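Local coordinates for catechol 1,2-dioxygenase (Burkholderia ambifaria, PDB 5VXT), which probably catalyses the intradiol ring cleavage of catechol by dioxygen to cis,cis-muconate at a mononuclear non-haem iron(III) site, at residues 123-128 with 188-193; 169-174 with 206-211; 247-252 with 303-308. One frame throughout, in Å; residues are numbered along the deposited sequence.

Contact 1 of 3, residues 123-128 with 188-193; sequences LYVAGA and SDFNLR. With CAQ (catechol), chain K.
R193 reaches from the start of strand 193-197 to the backbone of L123, in the beta-sandwich catalytic domain of an intradiol dioxygenase. L123 belongs to the catechol pocket, and the loop 188-193 packs beside the segment that carries it.

The polar part of the contact is centred on L123 O. R193 grips L123 O end-on with both terminal nitrogens, NH1 at 2.8 Å and NH2 at 2.9 Å. Neither bond is straight, since two N-H groups converge on one acceptor. The oxygen lies near the guanidinium plane, and both donors lie in the carbonyl plane. The two bonds, with NH2 also bonded to S179 O, limit how the guanidinium can turn. A water continues the polar row: it accepts from R193 NH1 and donates to V125 O.

The apolar part has two pieces. V125 points at the other segment, and its CG2 sits over the centre of one guanidinium face, 3.3 Å from R193 CZ. With CG1 anti to the backbone N (chi1 180°), CG2 is left beside that N, over the arginine. CG1 instead meets the F190 ring, 4.1 Å from CE2. The second piece is the F190 ring against residues 126-128. A128 CA makes a CH-pi contact over one face, 3.8 Å from the F190 ring centroid and offset toward the rim. A128 CB touches CD2 of the same ring. A126 O lies at the ring edge.

Two overlapping type II turns, S188 to N191 and F190 to R193, present F190 and R193 to the other segment.

Towards the substrate, L123 turns its side-chain end away from R193, and its CD1 lies 3.3 Å from O3 of the bound catechol.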
# COMPACT_ATOMS: atom_id res chain seq x y z
N LEU B 123 -4.43 9.95 -14.70
CA LEU B 123 -5.63 9.83 -15.54
C LEU B 123 -5.33 9.91 -17.03
O LEU B 123 -6.22 10.23 -17.82
CB LEU B 123 -6.65 10.89 -15.14
CG LEU B 123 -6.94 10.89 -13.64
CD1 LEU B 123 -7.94 11.97 -13.28
CD2 LEU B 123 -7.44 9.52 -13.19
N TYR B 124 -4.10 9.60 -17.45
CA TYR B 124 -3.81 9.56 -18.88
C TYR B 124 -4.38 8.29 -19.50
O TYR B 124 -4.36 7.22 -18.89
CB TYR B 124 -2.30 9.62 -19.11
CG TYR B 124 -1.91 9.35 -20.54
CD1 TYR B 124 -2.15 10.29 -21.53
CD2 TYR B 124 -1.32 8.15 -20.90
CE1 TYR B 124 -1.81 10.05 -22.85
CE2 TYR B 124 -0.97 7.90 -22.22
CZ TYR B 124 -1.22 8.85 -23.18
OH TYR B 124 -0.88 8.61 -24.49
N VAL B 125 -4.87 8.41 -20.74
CA VAL B 125 -5.37 7.27 -21.50
C VAL B 125 -4.69 7.25 -22.86
O VAL B 125 -4.79 8.22 -23.62
CB VAL B 125 -6.90 7.28 -21.66
CG1 VAL B 125 -7.35 6.07 -22.46
CG2 VAL B 125 -7.59 7.29 -20.30
N ALA B 126 -4.01 6.16 -23.17
CA ALA B 126 -3.30 6.04 -24.43
C ALA B 126 -4.26 5.65 -25.55
O ALA B 126 -5.24 4.94 -25.34
CB ALA B 126 -2.18 5.02 -24.31
N GLY B 127 -3.96 6.13 -26.75
CA GLY B 127 -4.59 5.64 -27.96
C GLY B 127 -5.51 6.60 -28.68
O GLY B 127 -6.28 6.15 -29.54
N ALA B 128 -5.47 7.90 -28.37
CA ALA B 128 -6.36 8.84 -29.03
C ALA B 128 -6.03 8.90 -30.52
O ALA B 128 -4.85 8.82 -30.89
CB ALA B 128 -6.23 10.23 -28.42
N SER B 188 -17.84 8.86 -23.82
CA SER B 188 -17.26 8.25 -25.01
C SER B 188 -15.76 8.05 -24.82
O SER B 188 -15.10 8.80 -24.10
CB SER B 188 -17.53 9.13 -26.23
OG SER B 188 -18.92 9.29 -26.44
N ASP B 189 -15.24 7.00 -25.45
CA ASP B 189 -13.79 6.81 -25.48
C ASP B 189 -13.12 8.06 -26.02
O ASP B 189 -13.47 8.54 -27.10
CB ASP B 189 -13.43 5.59 -26.34
CG ASP B 189 -13.91 4.27 -25.74
OD1 ASP B 189 -13.89 4.13 -24.50
OD2 ASP B 189 -14.30 3.37 -26.51
N PHE B 190 -12.17 8.59 -25.25
CA PHE B 190 -11.35 9.75 -25.60
C PHE B 190 -12.13 11.06 -25.61
O PHE B 190 -11.70 12.04 -26.24
CB PHE B 190 -10.65 9.56 -26.94
CG PHE B 190 -9.82 8.31 -27.01
CD1 PHE B 190 -10.27 7.21 -27.71
CD2 PHE B 190 -8.62 8.23 -26.33
CE1 PHE B 190 -9.52 6.05 -27.76
CE2 PHE B 190 -7.86 7.08 -26.38
CZ PHE B 190 -8.32 5.99 -27.09
N ASN B 191 -13.27 11.13 -24.91
CA ASN B 191 -13.91 12.42 -24.73
C ASN B 191 -12.97 13.33 -23.94
O ASN B 191 -12.43 12.93 -22.90
CB ASN B 191 -15.25 12.29 -24.01
CG ASN B 191 -15.98 13.62 -23.92
OD1 ASN B 191 -16.04 14.37 -24.90
ND2 ASN B 191 -16.52 13.94 -22.75
N LEU B 192 -12.77 14.54 -24.46
CA LEU B 192 -11.85 15.52 -23.88
C LEU B 192 -10.42 14.99 -23.83
O LEU B 192 -9.65 15.35 -22.94
CB LEU B 192 -12.32 15.97 -22.50
CG LEU B 192 -13.77 16.43 -22.43
CD1 LEU B 192 -14.12 16.88 -21.03
CD2 LEU B 192 -14.03 17.55 -23.42
N ARG B 193 -10.07 14.11 -24.77
CA ARG B 193 -8.70 13.67 -24.99
C ARG B 193 -8.45 13.70 -26.49
O ARG B 193 -9.28 13.22 -27.26
CB ARG B 193 -8.45 12.26 -24.45
CG ARG B 193 -8.83 12.07 -23.01
CD ARG B 193 -8.79 10.60 -22.61
NE ARG B 193 -9.21 10.40 -21.23
CZ ARG B 193 -8.41 10.52 -20.17
NH1 ARG B 193 -7.13 10.84 -20.35
NH2 ARG B 193 -8.88 10.31 -18.94
C1 CAQ K . -5.13 13.55 -9.41
C2 CAQ K . -6.01 13.75 -10.47
C3 CAQ K . -5.63 14.56 -11.52
O3 CAQ K . -6.45 14.79 -12.58
C4 CAQ K . -4.30 15.20 -11.49
O4 CAQ K . -3.94 16.01 -12.52
C5 CAQ K . -3.46 14.97 -10.42
C6 CAQ K . -3.87 14.15 -9.38
O HOH W 1 -5.68 10.52 -22.83

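Contact 2 of 3, residues 169-174 with 206-211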
# COMPACT_ATOMS: atom_id res chain seq x y z
N CYS B 169 -3.46 15.67 -25.23
CA CYS B 169 -4.18 16.58 -24.34
C CYS B 169 -5.28 15.80 -23.63
O CYS B 169 -5.99 15.02 -24.27
CB CYS B 169 -4.75 17.75 -25.17
SG CYS B 169 -5.94 18.79 -24.35
N TRP B 170 -5.41 15.99 -22.32
CA TRP B 170 -6.58 15.45 -21.64
C TRP B 170 -6.96 16.36 -20.49
O TRP B 170 -6.10 16.97 -19.85
CB TRP B 170 -6.36 14.00 -21.15
CG TRP B 170 -5.25 13.72 -20.14
CD1 TRP B 170 -5.43 13.39 -18.82
CD2 TRP B 170 -3.83 13.68 -20.37
NE1 TRP B 170 -4.21 13.16 -18.22
CE2 TRP B 170 -3.22 13.33 -19.14
CE3 TRP B 170 -3.02 13.91 -21.49
CZ2 TRP B 170 -1.83 13.23 -19.00
CZ3 TRP B 170 -1.64 13.80 -21.34
CH2 TRP B 170 -1.06 13.46 -20.11
N HIS B 171 -8.27 16.47 -20.24
CA HIS B 171 -8.78 17.27 -19.13
C HIS B 171 -10.18 16.79 -18.77
O HIS B 171 -10.75 15.90 -19.42
CB HIS B 171 -8.74 18.76 -19.47
CG HIS B 171 -9.67 19.15 -20.57
ND1 HIS B 171 -11.02 19.37 -20.36
CD2 HIS B 171 -9.45 19.39 -21.88
CE1 HIS B 171 -11.58 19.73 -21.51
NE2 HIS B 171 -10.65 19.74 -22.44
N ALA B 172 -10.75 17.41 -17.74
CA ALA B 172 -12.03 17.01 -17.17
C ALA B 172 -13.20 17.77 -17.80
O ALA B 172 -13.03 18.77 -18.50
CB ALA B 172 -12.04 17.25 -15.66
N ASN B 173 -14.41 17.29 -17.51
CA ASN B 173 -15.65 17.94 -17.92
C ASN B 173 -16.08 18.94 -16.85
O ASN B 173 -15.35 19.19 -15.88
CB ASN B 173 -16.73 16.90 -18.21
CG ASN B 173 -17.22 16.17 -16.96
OD1 ASN B 173 -16.75 16.42 -15.85
ND2 ASN B 173 -18.17 15.26 -17.15
N SER B 174 -17.28 19.50 -17.00
CA SER B 174 -17.76 20.53 -16.08
C SER B 174 -18.09 19.99 -14.70
O SER B 174 -18.36 20.79 -13.79
CB SER B 174 -19.00 21.23 -16.67
OG SER B 174 -20.07 20.33 -16.86
N PHE B 206 -6.34 22.59 -30.17
CA PHE B 206 -7.40 21.78 -29.58
C PHE B 206 -8.64 22.63 -29.43
O PHE B 206 -8.58 23.76 -28.93
CB PHE B 206 -6.98 21.20 -28.23
CG PHE B 206 -5.83 20.23 -28.32
CD1 PHE B 206 -6.05 18.92 -28.71
CD2 PHE B 206 -4.54 20.64 -28.03
CE1 PHE B 206 -4.99 18.03 -28.80
CE2 PHE B 206 -3.48 19.76 -28.11
CZ PHE B 206 -3.71 18.45 -28.50
N ARG B 207 -9.77 22.10 -29.87
CA ARG B 207 -11.07 22.74 -29.70
C ARG B 207 -11.89 21.86 -28.77
O ARG B 207 -12.10 20.67 -29.05
CB ARG B 207 -11.75 22.95 -31.04
CG ARG B 207 -10.93 23.87 -31.92
CD ARG B 207 -11.49 24.03 -33.31
NE ARG B 207 -10.57 24.79 -34.15
CZ ARG B 207 -10.74 24.99 -35.46
NH1 ARG B 207 -11.80 24.48 -36.07
NH2 ARG B 207 -9.86 25.70 -36.15
N THR B 208 -12.31 22.42 -27.65
CA THR B 208 -12.82 21.62 -26.55
C THR B 208 -13.73 22.51 -25.71
O THR B 208 -14.21 23.54 -26.18
CB THR B 208 -11.64 21.02 -25.76
OG1 THR B 208 -12.14 20.24 -24.66
CG2 THR B 208 -10.71 22.10 -25.23
N LEU B 209 -13.96 22.11 -24.47
CA LEU B 209 -14.76 22.87 -23.52
C LEU B 209 -13.94 23.10 -22.24
O LEU B 209 -12.99 22.37 -21.95
CB LEU B 209 -16.08 22.16 -23.20
CG LEU B 209 -16.95 21.75 -24.39
CD1 LEU B 209 -18.15 20.92 -23.92
CD2 LEU B 209 -17.42 22.97 -25.18
N MET B 210 -14.33 24.12 -21.50
CA MET B 210 -13.56 24.55 -20.34
C MET B 210 -13.69 23.54 -19.19
O MET B 210 -14.81 23.26 -18.75
CB MET B 210 -14.05 25.93 -19.89
CG MET B 210 -13.44 26.43 -18.60
SD MET B 210 -11.72 26.91 -18.83
CE MET B 210 -11.93 28.15 -20.10
N PRO B 211 -12.59 23.00 -18.68
CA PRO B 211 -12.68 22.09 -17.53
C PRO B 211 -12.94 22.84 -16.24
O PRO B 211 -12.74 24.05 -16.14
CB PRO B 211 -11.30 21.42 -17.50
CG PRO B 211 -10.40 22.49 -18.00
CD PRO B 211 -11.19 23.19 -19.09
O HOH W 2 -14.76 20.31 -20.01
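C169 and F206 sit on strands of two different sheets, 166-170 and 203-209, and their CA atoms are 8.1 Å apart. The touching parts run 37° apart. They draw together toward the loop ends, where the CA atoms of N173 and P211 are 5.1 Å apart. Side chains fill the space between the strands.

At the wider end C169 lies over the F206 ring. C169 CB stands above the ring centre, 3.6 Å from the F206 ring centroid, in a CH-pi contact. C169 SG is farther from that centroid and also over the face, a sulfur-aromatic contact.

In the middle H171 and T208 approach from opposite directions. H171 CG lies between the backbone N and the carbonyl carbon (chi1 66°), which sends the imidazole across to T208. H171 NE2 and T208 OG1 share a hydrogen bond of 2.7 Å, and either could be the donor. The hydroxyl lies at the edge of the imidazole, near its plane. At the other ring nitrogen, H171 ND1 donates to A172 O at 2.8 Å. With both nitrogens engaged, the imidazole is held against rotation. H171 CE1 comes 3.0 Å from L209 O.

At the narrow end P211 CB packs 3.3 Å from A172 O and also touches H171 ND1. A water appears to donate to A172 O as well.

V239 and F241 of the neighbouring strand 238-244 add to the cover of C169, and V239 also touches H171 and P211. The contact is a face-to-face joint between the two sheets of a beta sandwich, the core of the dioxygenase domain, and the side chain of A172 is about 6 Å from the iron.

Contact 3 of 3, residues 247-252 with 303-308; sequences GHRKLT and VLTPRV
R249 and T305 form the tight part of this contact. R249 meets T305 OG1 side-on: NE donates at 2.8 Å and NH2 at 3.1 Å. The hydroxyl lies almost in the guanidinium plane. A bend at chi3 (-49°) brings the arginine end back to it. NH2 also forms a salt bridge with D106. The backbones are bonded too, R249 N to T305 O at 3.0 Å and R307 N to G247 O at 3.2 Å. The two backbone bonds make a single antiparallel bridge, H248 with P306, a non-hydrogen-bonded pair. In the beta sandwich it joins the lead-in to an edge strand of one sheet, 251-256, to the chain leaving an inner strand of the other, 295-303. Beside it L304 crosses H248 at about a right angle, its CD1 over one imidazole face, 4.1 Å from the H248 ring centroid. L304 CD2 reaches L251 CD2. Between the bridge and this leucine pair a water donates to R249 O and accepts from T305 N.

The other side is looser. G247 is exposed, and the R307 side chain rests its CG 3.6 Å from H248 O, while its NH1 bonds G310 O.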
# COMPACT_ATOMS: atom_id res chain seq x y z
N GLY B 247 14.37 13.47 -31.47
CA GLY B 247 15.33 14.52 -31.26
C GLY B 247 15.06 15.40 -30.06
O GLY B 247 15.89 16.27 -29.75
N HIS B 248 13.93 15.21 -29.36
CA HIS B 248 13.61 15.95 -28.15
C HIS B 248 13.20 14.99 -27.04
O HIS B 248 12.73 13.88 -27.29
CB HIS B 248 12.48 16.96 -28.38
CG HIS B 248 12.72 17.87 -29.54
ND1 HIS B 248 12.25 17.60 -30.80
CD2 HIS B 248 13.39 19.04 -29.62
CE1 HIS B 248 12.63 18.57 -31.62
NE2 HIS B 248 13.32 19.45 -30.93
N ARG B 249 13.36 15.44 -25.81
CA ARG B 249 12.89 14.67 -24.68
C ARG B 249 11.37 14.81 -24.54
O ARG B 249 10.78 15.81 -24.96
CB ARG B 249 13.60 15.11 -23.40
CG ARG B 249 15.12 15.05 -23.53
CD ARG B 249 15.83 15.45 -22.24
NE ARG B 249 15.33 16.71 -21.68
CZ ARG B 249 15.43 17.03 -20.40
NH1 ARG B 249 16.01 16.18 -19.55
NH2 ARG B 249 14.95 18.19 -19.95
N LYS B 250 10.73 13.78 -23.99
CA LYS B 250 9.28 13.79 -23.88
C LYS B 250 8.85 14.76 -22.79
O LYS B 250 9.28 14.63 -21.63
CB LYS B 250 8.73 12.39 -23.61
CG LYS B 250 7.21 12.36 -23.47
CD LYS B 250 6.64 10.95 -23.47
CE LYS B 250 5.17 10.97 -23.03
NZ LYS B 250 4.53 9.61 -22.99
N LEU B 251 8.01 15.72 -23.14
CA LEU B 251 7.57 16.74 -22.20
C LEU B 251 6.26 16.31 -21.56
O LEU B 251 5.29 16.00 -22.26
CB LEU B 251 7.40 18.10 -22.89
CG LEU B 251 6.81 19.21 -22.00
CD1 LEU B 251 7.69 19.54 -20.79
CD2 LEU B 251 6.56 20.46 -22.87
N THR B 252 6.23 16.28 -20.23
CA THR B 252 5.01 16.10 -19.47
C THR B 252 4.76 17.40 -18.74
O THR B 252 5.63 17.87 -18.00
CB THR B 252 5.14 14.96 -18.45
OG1 THR B 252 5.48 13.74 -19.13
CG2 THR B 252 3.82 14.80 -17.68
N VAL B 303 7.98 24.76 -25.54
CA VAL B 303 9.40 24.84 -25.87
C VAL B 303 10.04 23.58 -25.33
O VAL B 303 10.08 23.36 -24.11
CB VAL B 303 10.06 26.10 -25.29
CG1 VAL B 303 11.55 26.09 -25.60
CG2 VAL B 303 9.42 27.37 -25.86
N LEU B 304 10.54 22.74 -26.23
CA LEU B 304 11.08 21.43 -25.90
C LEU B 304 12.59 21.51 -25.66
O LEU B 304 13.26 22.44 -26.10
CB LEU B 304 10.79 20.44 -27.03
CG LEU B 304 9.38 20.35 -27.62
CD1 LEU B 304 9.31 19.19 -28.59
CD2 LEU B 304 8.34 20.18 -26.52
N THR B 305 13.13 20.49 -24.99
CA THR B 305 14.56 20.33 -24.82
C THR B 305 15.08 19.18 -25.69
O THR B 305 14.33 18.26 -26.01
CB THR B 305 14.94 20.09 -23.35
OG1 THR B 305 14.20 18.98 -22.84
CG2 THR B 305 14.63 21.33 -22.53
N PRO B 306 16.35 19.21 -26.08
CA PRO B 306 16.87 18.18 -26.98
C PRO B 306 17.34 16.94 -26.25
O PRO B 306 17.76 16.98 -25.09
CB PRO B 306 18.05 18.89 -27.65
CG PRO B 306 18.58 19.75 -26.56
CD PRO B 306 17.38 20.23 -25.78
N ARG B 307 17.28 15.81 -26.95
CA ARG B 307 17.96 14.62 -26.46
C ARG B 307 19.45 14.90 -26.38
O ARG B 307 20.00 15.71 -27.13
CB ARG B 307 17.69 13.43 -27.38
CG ARG B 307 16.25 12.95 -27.36
CD ARG B 307 16.07 11.76 -28.28
NE ARG B 307 14.87 10.99 -27.97
CZ ARG B 307 14.87 9.83 -27.33
NH1 ARG B 307 16.01 9.28 -26.94
NH2 ARG B 307 13.73 9.20 -27.09
N VAL B 308 20.12 14.24 -25.43
CA VAL B 308 21.55 14.39 -25.25
C VAL B 308 22.22 13.09 -25.66
O VAL B 308 21.96 12.04 -25.07
CB VAL B 308 21.90 14.78 -23.80
CG1 VAL B 308 23.39 14.65 -23.55
CG2 VAL B 308 21.48 16.22 -23.57
O HOH W 3 11.25 18.58 -24.26

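Overall arrangement
All three contacts lie in the dioxygenase domain. Contact 3 also reaches helix 94-109, through R249 and D106. Contacts 1 and 2 alternate along the chain and touch: L192 O and H171 N probably share a hydrogen bond. The centres of contacts 1 and 2 are 11 Å apart. Contact 3 follows both in sequence. Its centre is 23 Å from that of contact 1 and 25 Å from that of contact 2, with nearest atoms about 6 Å apart in each case. Contacts 2 and 3 both reach the sheet that contains strands 166-170 and 251-256. Contacts 1 and 2 border the iron site, with the side chains of L123 and A172 about 5 and 6 Å from the metal. Contact 3 is a surface contact.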